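Side-chain contacts in leucyl-tRNA synthetase subunit alpha (Aquifex aeolicus, PDB 3O0A), which attaches leucine to its cognate tRNA and, through the CP1 hydrolytic domain described here, probably hydrolyses wrongly charged tRNA: residues A[6-11]-A[138-143]; A[38-43]-A[54-59]; A[47-52]-A[143-148]; A[125-130]-A[150-155]. All coordinates share one frame; numbering follows the deposited sequence.

Contact 1: A[6-11]-A[138-143]; sequences ALIRFY and AIMCVP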
loop_
_atom_site.group_PDB
_atom_site.type_symbol
_atom_site.label_atom_id
_atom_site.label_comp_id
_atom_site.label_asym_id
_atom_site.label_seq_id
_atom_site.Cartn_x
_atom_site.Cartn_y
_atom_site.Cartn_z
ATOM N N ALA A 6 -12.386 2.186 -5.195
ATOM C CA ALA A 6 -12.693 2.055 -3.785
ATOM C C ALA A 6 -11.642 2.762 -2.956
ATOM O O ALA A 6 -10.470 2.778 -3.316
ATOM C CB ALA A 6 -12.750 0.588 -3.395
ATOM N N LEU A 7 -12.072 3.343 -1.845
ATOM C CA LEU A 7 -11.130 3.704 -0.791
ATOM C C LEU A 7 -11.030 2.476 0.103
ATOM O O LEU A 7 -12.052 1.882 0.446
ATOM C CB LEU A 7 -11.640 4.904 0.008
ATOM C CG LEU A 7 -11.590 6.272 -0.679
ATOM C CD1 LEU A 7 -12.495 7.251 0.049
ATOM C CD2 LEU A 7 -10.161 6.797 -0.731
ATOM N N ILE A 8 -9.813 2.086 0.460
ATOM C CA ILE A 8 -9.601 0.947 1.348
ATOM C C ILE A 8 -8.751 1.411 2.522
ATOM O O ILE A 8 -7.730 2.081 2.325
ATOM C CB ILE A 8 -8.946 -0.236 0.627
ATOM C CG1 ILE A 8 -9.846 -0.693 -0.532
ATOM C CG2 ILE A 8 -8.688 -1.406 1.624
ATOM C CD1 ILE A 8 -9.312 -1.859 -1.356
ATOM N N ARG A 9 -9.207 1.083 3.727
ATOM C CA ARG A 9 -8.547 1.527 4.952
ATOM C C ARG A 9 -7.541 0.483 5.433
ATOM O O ARG A 9 -7.884 -0.436 6.174
ATOM C CB ARG A 9 -9.574 1.864 6.052
ATOM C CG ARG A 9 -10.636 2.868 5.605
ATOM C CD ARG A 9 -11.234 3.622 6.776
ATOM N NE ARG A 9 -10.231 4.433 7.484
ATOM C CZ ARG A 9 -10.208 5.767 7.540
ATOM N NH1 ARG A 9 -11.114 6.497 6.899
ATOM N NH2 ARG A 9 -9.256 6.384 8.239
ATOM N N PHE A 10 -6.301 0.597 4.967
ATOM C CA PHE A 10 -5.209 -0.146 5.595
ATOM C C PHE A 10 -4.922 0.513 6.946
ATOM O O PHE A 10 -5.328 1.650 7.173
ATOM C CB PHE A 10 -3.973 -0.145 4.685
ATOM C CG PHE A 10 -4.116 -1.063 3.501
ATOM C CD1 PHE A 10 -4.977 -0.741 2.446
ATOM C CD2 PHE A 10 -3.417 -2.268 3.458
ATOM C CE1 PHE A 10 -5.127 -1.608 1.353
ATOM C CE2 PHE A 10 -3.560 -3.134 2.370
ATOM C CZ PHE A 10 -4.415 -2.792 1.309
ATOM N N TYR A 11 -4.245 -0.198 7.843
ATOM C CA TYR A 11 -3.877 0.416 9.116
ATOM C C TYR A 11 -2.652 -0.220 9.724
ATOM O O TYR A 11 -2.442 -1.424 9.617
ATOM C CB TYR A 11 -5.052 0.374 10.113
ATOM C CG TYR A 11 -5.671 -0.994 10.310
ATOM C CD1 TYR A 11 -6.732 -1.421 9.502
ATOM C CD2 TYR A 11 -5.201 -1.868 11.298
ATOM C CE1 TYR A 11 -7.321 -2.679 9.669
ATOM C CE2 TYR A 11 -5.785 -3.155 11.475
ATOM C CZ TYR A 11 -6.840 -3.543 10.652
ATOM O OH TYR A 11 -7.430 -4.785 10.799
ATOM N N ALA A 138 -1.506 7.640 -1.206
ATOM C CA ALA A 138 -0.983 6.347 -0.765
ATOM C C ALA A 138 -1.674 5.261 -1.565
ATOM O O ALA A 138 -2.879 5.345 -1.843
ATOM C CB ALA A 138 -1.229 6.134 0.706
ATOM N N ILE A 139 -0.910 4.252 -1.957
ATOM C CA ILE A 139 -1.478 3.173 -2.763
ATOM C C ILE A 139 -1.187 1.814 -2.132
ATOM O O ILE A 139 -0.191 1.643 -1.410
ATOM C CB ILE A 139 -0.968 3.221 -4.242
ATOM C CG1 ILE A 139 0.552 3.026 -4.316
ATOM C CG2 ILE A 139 -1.392 4.542 -4.920
ATOM C CD1 ILE A 139 1.063 2.594 -5.706
ATOM N N MET A 140 -2.068 0.854 -2.400
ATOM C CA MET A 140 -1.717 -0.538 -2.181
ATOM C C MET A 140 -0.979 -1.053 -3.403
ATOM O O MET A 140 -1.317 -0.715 -4.554
ATOM C CB MET A 140 -2.941 -1.391 -1.875
ATOM C CG MET A 140 -3.862 -1.610 -3.060
ATOM S SD MET A 140 -5.316 -2.509 -2.503
ATOM C CE MET A 140 -5.918 -3.055 -4.101
ATOM N N CYS A 141 0.055 -1.848 -3.159
ATOM C CA CYS A 141 0.876 -2.320 -4.253
ATOM C C CYS A 141 0.722 -3.816 -4.475
ATOM O O CYS A 141 0.893 -4.618 -3.561
ATOM C CB CYS A 141 2.334 -1.922 -4.028
ATOM S SG CYS A 141 2.532 -0.129 -3.861
ATOM N N VAL A 142 0.396 -4.161 -5.715
ATOM C CA VAL A 142 0.057 -5.519 -6.107
ATOM C C VAL A 142 0.965 -5.840 -7.306
ATOM O O VAL A 142 0.554 -5.717 -8.468
ATOM C CB VAL A 142 -1.441 -5.642 -6.472
ATOM C CG1 VAL A 142 -1.823 -7.096 -6.824
ATOM C CG2 VAL A 142 -2.318 -5.114 -5.319
ATOM N N PRO A 143 2.221 -6.230 -7.024
ATOM C CA PRO A 143 3.174 -6.446 -8.117
ATOM C C PRO A 143 2.742 -7.481 -9.152
ATOM O O PRO A 143 3.147 -7.379 -10.308
ATOM C CB PRO A 143 4.453 -6.922 -7.417
ATOM C CG PRO A 143 4.257 -6.715 -5.988
ATOM C CD PRO A 143 2.812 -6.468 -5.694
#
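Phe10 and Met140, whose CA atoms lie 8.5 Å apart, face each other from two strands that belong to different sheets, so their backbones share no bond and the gap is filled by side chains. The CB atoms of Ile8, Phe10 and Met140 all point across it. Met140 CG sits between the backbone N and the carbonyl carbon (chi1 71°), and beyond it the chain runs extended, crossing Phe10 at roughly a right angle. Phe10 CZ touches Met140 CB at 3.8 Å. In the core of this editing domain the middle strand of the antiparallel sheet thus packs against an outer strand of the mixed sheet. Met140 SD lies 5.0 Å from the Phe10 ring centroid, at the ring edge, a Met-aromatic contact. With an alanine at Phe10, the Met140 sulfur is likely to lose this aromatic neighbour and a gap to open between the sheets. Met140 SD also approaches Ile8 CD1 at 4.2 Å, while Thr44 of strand 37-44 also touches Met140.

Contact 2: A[38-43]-A[54-59]; sequences IYIDVF and TFVVLA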
loop_
_atom_site.group_PDB
_atom_site.type_symbol
_atom_site.label_atom_id
_atom_site.label_comp_id
_atom_site.label_asym_id
_atom_site.label_seq_id
_atom_site.Cartn_x
_atom_site.Cartn_y
_atom_site.Cartn_z
ATOM N N ILE A 38 -3.091 3.392 13.283
ATOM C CA ILE A 38 -2.884 4.570 12.438
ATOM C C ILE A 38 -3.354 4.190 11.050
ATOM O O ILE A 38 -2.809 3.281 10.440
ATOM C CB ILE A 38 -1.405 5.029 12.394
ATOM C CG1 ILE A 38 -0.908 5.398 13.813
ATOM C CG2 ILE A 38 -1.226 6.203 11.392
ATOM C CD1 ILE A 38 -1.496 6.658 14.418
ATOM N N TYR A 39 -4.403 4.848 10.570
ATOM C CA TYR A 39 -4.984 4.447 9.289
ATOM C C TYR A 39 -4.200 4.983 8.104
ATOM O O TYR A 39 -3.783 6.142 8.111
ATOM C CB TYR A 39 -6.434 4.905 9.195
ATOM C CG TYR A 39 -7.373 4.026 9.993
ATOM C CD1 TYR A 39 -7.761 2.772 9.503
ATOM C CD2 TYR A 39 -7.873 4.435 11.222
ATOM C CE1 TYR A 39 -8.633 1.955 10.212
ATOM C CE2 TYR A 39 -8.750 3.614 11.946
ATOM C CZ TYR A 39 -9.117 2.378 11.433
ATOM O OH TYR A 39 -9.972 1.553 12.125
ATOM N N ILE A 40 -4.057 4.136 7.082
ATOM C CA ILE A 40 -3.527 4.565 5.786
ATOM C C ILE A 40 -4.603 4.285 4.754
ATOM O O ILE A 40 -4.755 3.155 4.288
ATOM C CB ILE A 40 -2.235 3.796 5.434
ATOM C CG1 ILE A 40 -1.204 3.960 6.555
ATOM C CG2 ILE A 40 -1.643 4.259 4.098
ATOM C CD1 ILE A 40 -1.302 2.932 7.646
ATOM N N ASP A 41 -5.341 5.322 4.394
ATOM C CA ASP A 41 -6.398 5.157 3.403
ATOM C C ASP A 41 -5.774 5.164 2.014
ATOM O O ASP A 41 -4.960 6.039 1.686
ATOM C CB ASP A 41 -7.421 6.283 3.489
ATOM C CG ASP A 41 -8.223 6.274 4.782
ATOM O OD1 ASP A 41 -8.291 5.227 5.468
ATOM O OD2 ASP A 41 -8.801 7.341 5.091
ATOM N N VAL A 42 -6.151 4.185 1.199
ATOM C CA VAL A 42 -5.647 4.123 -0.166
ATOM C C VAL A 42 -6.825 4.199 -1.129
ATOM O O VAL A 42 -7.887 3.671 -0.852
ATOM C CB VAL A 42 -4.747 2.860 -0.449
ATOM C CG1 VAL A 42 -3.625 2.718 0.587
ATOM C CG2 VAL A 42 -5.551 1.567 -0.526
ATOM N N PHE A 43 -6.641 4.882 -2.249
ATOM C CA PHE A 43 -7.597 4.756 -3.335
ATOM C C PHE A 43 -7.107 3.755 -4.378
ATOM O O PHE A 43 -5.949 3.770 -4.761
ATOM C CB PHE A 43 -7.903 6.100 -3.992
ATOM C CG PHE A 43 -8.774 5.970 -5.209
ATOM C CD1 PHE A 43 -10.146 5.761 -5.083
ATOM C CD2 PHE A 43 -8.212 6.000 -6.481
ATOM C CE1 PHE A 43 -10.948 5.608 -6.219
ATOM C CE2 PHE A 43 -9.005 5.850 -7.614
ATOM C CZ PHE A 43 -10.370 5.651 -7.478
ATOM N N THR A 54 1.041 -6.691 -1.415
ATOM C CA THR A 54 2.202 -7.200 -0.670
ATOM C C THR A 54 3.047 -6.088 -0.055
ATOM O O THR A 54 4.034 -6.362 0.655
ATOM C CB THR A 54 3.082 -8.110 -1.546
ATOM O OG1 THR A 54 3.596 -7.363 -2.652
ATOM C CG2 THR A 54 2.277 -9.297 -2.068
ATOM N N PHE A 55 2.684 -4.841 -0.367
ATOM C CA PHE A 55 3.254 -3.664 0.285
ATOM C C PHE A 55 2.391 -2.437 0.012
ATOM O O PHE A 55 1.483 -2.483 -0.833
ATOM C CB PHE A 55 4.743 -3.438 -0.107
ATOM C CG PHE A 55 4.996 -3.243 -1.581
ATOM C CD1 PHE A 55 5.009 -4.327 -2.465
ATOM C CD2 PHE A 55 5.325 -1.981 -2.072
ATOM C CE1 PHE A 55 5.289 -4.143 -3.821
ATOM C CE2 PHE A 55 5.606 -1.787 -3.427
ATOM C CZ PHE A 55 5.582 -2.872 -4.303
ATOM N N VAL A 56 2.644 -1.378 0.781
ATOM C CA VAL A 56 1.956 -0.106 0.655
ATOM C C VAL A 56 3.001 0.953 0.351
ATOM O O VAL A 56 4.099 0.906 0.911
ATOM C CB VAL A 56 1.208 0.218 1.978
ATOM C CG1 VAL A 56 0.652 1.648 1.997
ATOM C CG2 VAL A 56 0.085 -0.804 2.207
ATOM N N VAL A 57 2.674 1.892 -0.539
ATOM C CA VAL A 57 3.582 3.012 -0.826
ATOM C C VAL A 57 2.895 4.364 -0.623
ATOM O O VAL A 57 1.803 4.596 -1.138
ATOM C CB VAL A 57 4.166 2.957 -2.260
ATOM C CG1 VAL A 57 4.968 4.229 -2.546
ATOM C CG2 VAL A 57 5.063 1.726 -2.440
ATOM N N LEU A 58 3.545 5.247 0.133
ATOM C CA LEU A 58 3.100 6.621 0.293
ATOM C C LEU A 58 3.926 7.488 -0.633
ATOM O O LEU A 58 5.140 7.295 -0.753
ATOM C CB LEU A 58 3.355 7.095 1.730
ATOM C CG LEU A 58 2.362 6.684 2.831
ATOM C CD1 LEU A 58 1.959 5.227 2.775
ATOM C CD2 LEU A 58 2.890 7.085 4.219
ATOM N N ALA A 59 3.286 8.454 -1.278
ATOM C CA ALA A 59 4.048 9.507 -1.957
ATOM C C ALA A 59 5.020 10.183 -0.960
ATOM O O ALA A 59 4.735 10.280 0.236
ATOM C CB ALA A 59 3.119 10.520 -2.551
#
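Sheet-on-sheet packing in the editing domain core brings Ile40, on an outer strand of the antiparallel sheet, against Val56 and Leu58 of the mixed sheet. A single methyl does the touching on the first side. Ile40 CG2 meets Leu58 CD1 at 4.0 Å and Val56 CG1 at 4.1 Å, so it rests between the two branched side chains. The Ile40 methyl is anti to the backbone N, with CG1 of the same residue beside that N (chi1 -56°), and this is how CG2 comes to lead toward strand 55-58. Val56 answers with a methyl placed in the same way, CG1 anti to its own N (chi1 171°), and its CB points toward strand 37-44, the two side chains crossing at a slant. Leu58 behaves differently: its CB does not aim at Ile40, but the end of the side chain swings over and brings CD1 to it, crossing Ile40 at about a right angle. Ala138 of strand 138-141 touches both Ile40 and Leu58 and so completes the cluster. The polar work is done elsewhere: Ile40 is bonded through its backbone to Phe10 within its own sheet, and Asp41 forms a salt bridge with Arg9. Contact by methyls alone has little directional demand. The two sheets are therefore held here by the fit and burial of hydrocarbon, with the hydrogen-bonding capacity of each strand left to its own neighbours.

Contact 3: A[47-52]-A[143-148]; sequences PDTVFG and PAHDQR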
loop_
_atom_site.group_PDB
_atom_site.type_symbol
_atom_site.label_atom_id
_atom_site.label_comp_id
_atom_site.label_asym_id
_atom_site.label_seq_id
_atom_site.Cartn_x
_atom_site.Cartn_y
_atom_site.Cartn_z
ATOM N N PRO A 47 -9.961 -2.869 -6.623
ATOM C CA PRO A 47 -10.223 -3.491 -5.328
ATOM C C PRO A 47 -10.309 -5.023 -5.422
ATOM O O PRO A 47 -10.156 -5.708 -4.411
ATOM C CB PRO A 47 -11.558 -2.864 -4.919
ATOM C CG PRO A 47 -12.238 -2.564 -6.219
ATOM C CD PRO A 47 -11.120 -2.090 -7.096
ATOM N N ASP A 48 -10.536 -5.544 -6.635
ATOM C CA ASP A 48 -10.511 -6.984 -6.894
ATOM C C ASP A 48 -9.153 -7.631 -6.592
ATOM O O ASP A 48 -9.074 -8.847 -6.433
ATOM C CB ASP A 48 -10.947 -7.308 -8.343
ATOM C CG ASP A 48 -10.119 -6.569 -9.405
ATOM O OD1 ASP A 48 -9.685 -5.415 -9.187
ATOM O OD2 ASP A 48 -9.926 -7.143 -10.489
ATOM N N THR A 49 -8.105 -6.809 -6.489
ATOM C CA THR A 49 -6.735 -7.283 -6.260
ATOM C C THR A 49 -6.243 -7.092 -4.814
ATOM O O THR A 49 -5.060 -7.330 -4.519
ATOM C CB THR A 49 -5.727 -6.612 -7.227
ATOM O OG1 THR A 49 -5.587 -5.217 -6.919
ATOM C CG2 THR A 49 -6.175 -6.788 -8.691
ATOM N N VAL A 50 -7.140 -6.679 -3.918
ATOM C CA VAL A 50 -6.727 -6.281 -2.562
ATOM C C VAL A 50 -6.009 -7.417 -1.804
ATOM O O VAL A 50 -5.092 -7.171 -1.015
ATOM C CB VAL A 50 -7.915 -5.702 -1.738
ATOM C CG1 VAL A 50 -8.946 -6.784 -1.435
ATOM C CG2 VAL A 50 -7.403 -5.021 -0.417
ATOM N N PHE A 51 -6.411 -8.665 -2.057
ATOM C CA PHE A 51 -5.758 -9.784 -1.374
ATOM C C PHE A 51 -4.317 -9.960 -1.849
ATOM O O PHE A 51 -3.526 -10.646 -1.199
ATOM C CB PHE A 51 -6.548 -11.083 -1.549
ATOM C CG PHE A 51 -7.826 -11.129 -0.749
ATOM C CD1 PHE A 51 -8.985 -10.523 -1.228
ATOM C CD2 PHE A 51 -7.871 -11.799 0.482
ATOM C CE1 PHE A 51 -10.186 -10.565 -0.492
ATOM C CE2 PHE A 51 -9.066 -11.861 1.227
ATOM C CZ PHE A 51 -10.229 -11.235 0.741
ATOM N N GLY A 52 -3.985 -9.331 -2.975
ATOM C CA GLY A 52 -2.656 -9.451 -3.574
ATOM C C GLY A 52 -1.718 -8.329 -3.192
ATOM O O GLY A 52 -0.594 -8.266 -3.686
ATOM N N PRO A 143 2.221 -6.230 -7.024
ATOM C CA PRO A 143 3.174 -6.446 -8.117
ATOM C C PRO A 143 2.742 -7.481 -9.152
ATOM O O PRO A 143 3.147 -7.379 -10.308
ATOM C CB PRO A 143 4.453 -6.922 -7.417
ATOM C CG PRO A 143 4.257 -6.715 -5.988
ATOM C CD PRO A 143 2.812 -6.468 -5.694
ATOM N N ALA A 144 1.941 -8.466 -8.747
ATOM C CA ALA A 144 1.427 -9.457 -9.698
ATOM C C ALA A 144 0.568 -8.841 -10.808
ATOM O O ALA A 144 0.483 -9.398 -11.905
ATOM C CB ALA A 144 0.650 -10.548 -8.966
ATOM N N HIS A 145 -0.062 -7.698 -10.533
ATOM C CA HIS A 145 -1.105 -7.162 -11.417
ATOM C C HIS A 145 -0.983 -5.679 -11.750
ATOM O O HIS A 145 -1.876 -5.103 -12.381
ATOM C CB HIS A 145 -2.482 -7.479 -10.810
ATOM C CG HIS A 145 -2.650 -8.927 -10.485
ATOM N ND1 HIS A 145 -2.597 -9.910 -11.451
ATOM C CD2 HIS A 145 -2.824 -9.568 -9.305
ATOM C CE1 HIS A 145 -2.743 -11.091 -10.881
ATOM N NE2 HIS A 145 -2.887 -10.911 -9.580
ATOM N N ASP A 146 0.117 -5.061 -11.321
ATOM C CA ASP A 146 0.389 -3.661 -11.626
ATOM C C ASP A 146 1.858 -3.569 -12.055
ATOM O O ASP A 146 2.762 -3.917 -11.286
ATOM C CB ASP A 146 0.077 -2.783 -10.401
ATOM C CG ASP A 146 0.226 -1.275 -10.673
ATOM O OD1 ASP A 146 1.318 -0.825 -11.080
ATOM O OD2 ASP A 146 -0.745 -0.523 -10.415
ATOM N N GLN A 147 2.079 -3.142 -13.300
ATOM C CA GLN A 147 3.419 -3.087 -13.877
ATOM C C GLN A 147 4.374 -2.169 -13.121
ATOM O O GLN A 147 5.536 -2.527 -12.920
ATOM C CB GLN A 147 3.377 -2.718 -15.367
ATOM C CG GLN A 147 4.734 -2.824 -16.058
ATOM C CD GLN A 147 5.327 -4.227 -16.013
ATOM O OE1 GLN A 147 4.606 -5.225 -16.000
ATOM N NE2 GLN A 147 6.653 -4.305 -16.009
ATOM N N ARG A 148 3.889 -0.996 -12.710
ATOM C CA ARG A 148 4.693 -0.063 -11.909
ATOM C C ARG A 148 5.117 -0.744 -10.600
ATOM O O ARG A 148 6.279 -0.659 -10.200
ATOM C CB ARG A 148 3.916 1.230 -11.606
ATOM C CG ARG A 148 3.234 1.892 -12.807
ATOM C CD ARG A 148 4.180 2.842 -13.525
ATOM N NE ARG A 148 3.485 3.721 -14.467
ATOM C CZ ARG A 148 3.385 3.509 -15.780
ATOM N NH1 ARG A 148 3.937 2.432 -16.334
ATOM N NH2 ARG A 148 2.734 4.380 -16.552
HETATM O O HOH W 1 0.965 -9.196 -5.838
#
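Thr49 and His145 meet in a buried loop-to-loop contact, where the 3-10 segment 47-52, between strands 37-44 and 55-58, comes up against the turn leading into helix 147-156. The threonine-rich stretch that lines the editing pocket in related leucyl-tRNA synthetases ends in segment 47-52, at Thr49, so the contact probably lies close to that site. Thr49 CG2 reaches His145 CB at 4.3 Å, coming obliquely to the ring. The threonine hydroxyl is engaged otherwise: with chi1 at 69°, OG1 bonds to Arg46 O and CG2 is left to meet the histidine. The imidazole is gripped at both nitrogens, ND1 by Tyr177 O and NE2 by Val163 N, which fixes the rotation of the ring. Ala144 CB sits 3.6 Å above one face of the His145 ring, toward its rim. Further along, Gly52 O passes Pro143 CD at 4.3 Å and ties to the other segment through a water. This molecule donates to Gly52 O at 2.8 Å and accepts from Ala144 N at 3.2 Å. Asp146 OD1 caps the following helix at Asp149 N. Since the direct contacts are loose and include no hydrogen bond, the polar link between the two loops is a water bridge joining a backbone carbonyl to a backbone amide, while the side chains in between are positioned largely by partners elsewhere in the chain.

Contact 4: A[125-130]-A[150-155]; sequences WSANYV and WEFAKK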
loop_
_atom_site.group_PDB
_atom_site.type_symbol
_atom_site.label_atom_id
_atom_site.label_comp_id
_atom_site.label_asym_id
_atom_site.label_seq_id
_atom_site.Cartn_x
_atom_site.Cartn_y
_atom_site.Cartn_z
ATOM N N TRP A 125 6.345 1.532 2.468
ATOM C CA TRP A 125 7.438 2.230 1.797
ATOM C C TRP A 125 6.998 3.625 1.338
ATOM O O TRP A 125 5.804 3.940 1.314
ATOM C CB TRP A 125 7.851 1.411 0.569
ATOM C CG TRP A 125 8.612 0.188 0.895
ATOM C CD1 TRP A 125 8.156 -0.938 1.537
ATOM C CD2 TRP A 125 9.980 -0.048 0.588
ATOM N NE1 TRP A 125 9.176 -1.860 1.653
ATOM C CE2 TRP A 125 10.306 -1.337 1.083
ATOM C CE3 TRP A 125 10.973 0.707 -0.047
ATOM C CZ2 TRP A 125 11.580 -1.885 0.949
ATOM C CZ3 TRP A 125 12.249 0.163 -0.169
ATOM C CH2 TRP A 125 12.540 -1.117 0.330
ATOM N N SER A 126 7.967 4.477 1.008
ATOM C CA SER A 126 7.695 5.672 0.209
ATOM C C SER A 126 8.474 5.511 -1.085
ATOM O O SER A 126 9.554 4.911 -1.083
ATOM C CB SER A 126 8.115 6.946 0.940
ATOM O OG SER A 126 7.726 8.115 0.236
ATOM N N ALA A 127 7.920 6.014 -2.189
ATOM C CA ALA A 127 8.578 5.871 -3.507
ATOM C C ALA A 127 8.317 7.024 -4.466
ATOM O O ALA A 127 7.301 7.707 -4.355
ATOM C CB ALA A 127 8.209 4.537 -4.154
ATOM N N ASN A 128 9.254 7.249 -5.396
ATOM C CA ASN A 128 9.160 8.378 -6.332
ATOM C C ASN A 128 8.007 8.272 -7.324
ATOM O O ASN A 128 7.417 9.290 -7.714
ATOM C CB ASN A 128 10.485 8.625 -7.068
ATOM C CG ASN A 128 10.924 7.449 -7.930
ATOM O OD1 ASN A 128 10.399 6.338 -7.819
ATOM N ND2 ASN A 128 11.911 7.697 -8.795
ATOM N N TYR A 129 7.658 7.044 -7.705
ATOM C CA TYR A 129 6.665 6.832 -8.769
ATOM C C TYR A 129 5.208 7.060 -8.334
ATOM O O TYR A 129 4.298 7.107 -9.171
ATOM C CB TYR A 129 6.862 5.451 -9.423
ATOM C CG TYR A 129 6.348 4.257 -8.630
ATOM C CD1 TYR A 129 7.114 3.675 -7.608
ATOM C CD2 TYR A 129 5.113 3.680 -8.929
ATOM C CE1 TYR A 129 6.642 2.567 -6.881
ATOM C CE2 TYR A 129 4.632 2.571 -8.204
ATOM C CZ TYR A 129 5.398 2.015 -7.199
ATOM O OH TYR A 129 4.924 0.920 -6.503
ATOM N N VAL A 130 4.999 7.208 -7.029
ATOM C CA VAL A 130 3.685 7.428 -6.482
ATOM C C VAL A 130 3.524 8.923 -6.244
ATOM O O VAL A 130 4.272 9.522 -5.474
ATOM C CB VAL A 130 3.479 6.589 -5.184
ATOM C CG1 VAL A 130 2.173 6.959 -4.494
ATOM C CG2 VAL A 130 3.491 5.109 -5.536
ATOM N N TRP A 150 5.206 -4.020 -9.999
ATOM C CA TRP A 150 6.037 -5.168 -10.320
ATOM C C TRP A 150 7.507 -4.749 -10.405
ATOM O O TRP A 150 8.380 -5.394 -9.829
ATOM C CB TRP A 150 5.600 -5.774 -11.652
ATOM C CG TRP A 150 6.322 -7.022 -11.982
ATOM C CD1 TRP A 150 5.928 -8.298 -11.701
ATOM C CD2 TRP A 150 7.571 -7.131 -12.679
ATOM N NE1 TRP A 150 6.856 -9.195 -12.173
ATOM C CE2 TRP A 150 7.878 -8.506 -12.771
ATOM C CE3 TRP A 150 8.464 -6.199 -13.222
ATOM C CZ2 TRP A 150 9.040 -8.979 -13.403
ATOM C CZ3 TRP A 150 9.627 -6.669 -13.849
ATOM C CH2 TRP A 150 9.900 -8.046 -13.929
ATOM N N GLU A 151 7.750 -3.652 -11.113
ATOM C CA GLU A 151 9.109 -3.132 -11.314
ATOM C C GLU A 151 9.743 -2.667 -10.002
ATOM O O GLU A 151 10.936 -2.891 -9.764
ATOM C CB GLU A 151 9.084 -2.000 -12.339
ATOM C CG GLU A 151 8.770 -2.481 -13.754
ATOM C CD GLU A 151 8.276 -1.373 -14.676
ATOM O OE1 GLU A 151 7.970 -0.254 -14.202
ATOM O OE2 GLU A 151 8.179 -1.636 -15.889
ATOM N N PHE A 152 8.945 -2.027 -9.152
ATOM C CA PHE A 152 9.409 -1.649 -7.825
ATOM C C PHE A 152 9.755 -2.883 -6.995
ATOM O O PHE A 152 10.797 -2.913 -6.338
ATOM C CB PHE A 152 8.380 -0.787 -7.095
ATOM C CG PHE A 152 8.931 -0.116 -5.858
ATOM C CD1 PHE A 152 9.623 1.091 -5.958
ATOM C CD2 PHE A 152 8.766 -0.697 -4.600
ATOM C CE1 PHE A 152 10.141 1.712 -4.816
ATOM C CE2 PHE A 152 9.281 -0.080 -3.453
ATOM C CZ PHE A 152 9.964 1.124 -3.567
ATOM N N ALA A 153 8.889 -3.895 -7.033
ATOM C CA ALA A 153 9.107 -5.130 -6.274
ATOM C C ALA A 153 10.361 -5.870 -6.744
ATOM O O ALA A 153 11.082 -6.444 -5.930
ATOM C CB ALA A 153 7.876 -6.046 -6.345
ATOM N N LYS A 154 10.602 -5.847 -8.052
ATOM C CA LYS A 154 11.793 -6.461 -8.640
ATOM C C LYS A 154 13.066 -5.804 -8.101
ATOM O O LYS A 154 14.015 -6.494 -7.701
ATOM C CB LYS A 154 11.744 -6.358 -10.167
ATOM C CG LYS A 154 12.873 -7.091 -10.865
ATOM C CD LYS A 154 12.919 -6.782 -12.357
ATOM C CE LYS A 154 14.023 -7.564 -13.043
ATOM N NZ LYS A 154 13.726 -9.022 -13.072
ATOM N N LYS A 155 13.074 -4.472 -8.096
ATOM C CA LYS A 155 14.227 -3.695 -7.637
ATOM C C LYS A 155 14.499 -3.906 -6.149
ATOM O O LYS A 155 15.652 -4.074 -5.742
ATOM C CB LYS A 155 14.029 -2.204 -7.948
ATOM C CG LYS A 155 15.063 -1.235 -7.330
ATOM C CD LYS A 155 16.485 -1.498 -7.764
ATOM C CE LYS A 155 17.457 -0.686 -6.912
ATOM N NZ LYS A 155 18.884 -0.945 -7.270
#
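Phe152 is the bump of this contact: its ring projects from helix 150-155 into a hollow formed by Trp125, Ala127 and Tyr129. CG stands anti to the backbone N (chi1 -167°), which sends the ring outward from the helix. At the far end, Phe152 CZ comes within 3.7 Å of Trp125 CE3. The edge of the phenylalanine is turned to the face of the indole in an offset edge-to-face pair, planes at 85° and the centroid of the Trp125 six-membered ring 5.6 Å from that of Phe152. Ala127 CB supplies the floor, 3.5 Å from Phe152 CE1. Nearer the helix, Tyr129 CE1 presses on Phe152 CD1 at 3.5 Å, the two planes inclined at 41°. Together the three rings make an aromatic cluster that packs helix 147-156 on the end of strand 121-127 and the type I turn from Ala127 to Val130. With an alanine here the helix would probably lose the plug of this hollow, leaving Trp125 without its edge-on partner and Ala127 over a gap. Tyr129 is held from its outer end too, its OH bonded to Asp149, while Val130 CG2 lies 3.8 Å above the centre of one face of the Tyr129 ring.

In the fold
From the N terminus, strand 6-13 supplies 6-11, and contact 1 stays open until 138-143. Inside that loop contact 2 opens at 38-43 and closes soon after at 54-59, nested in contact 1; both join the antiparallel sheet to the mixed one. Contact 3 starts at 47-52, between the halves of contact 2, and closes at 143-148, thus crossing contacts 1 and 2. Contact 4 opens at 125-130, follows contact 2 in series, and crosses contacts 1 and 3 by closing last, at 150-155. Pro143 is shared by contacts 1 and 3. Contact 3 ties the loop leading into helix 147-156 to the 3-10 segment, and contact 4 ties the helix itself to strand 121-127 and the turn after it.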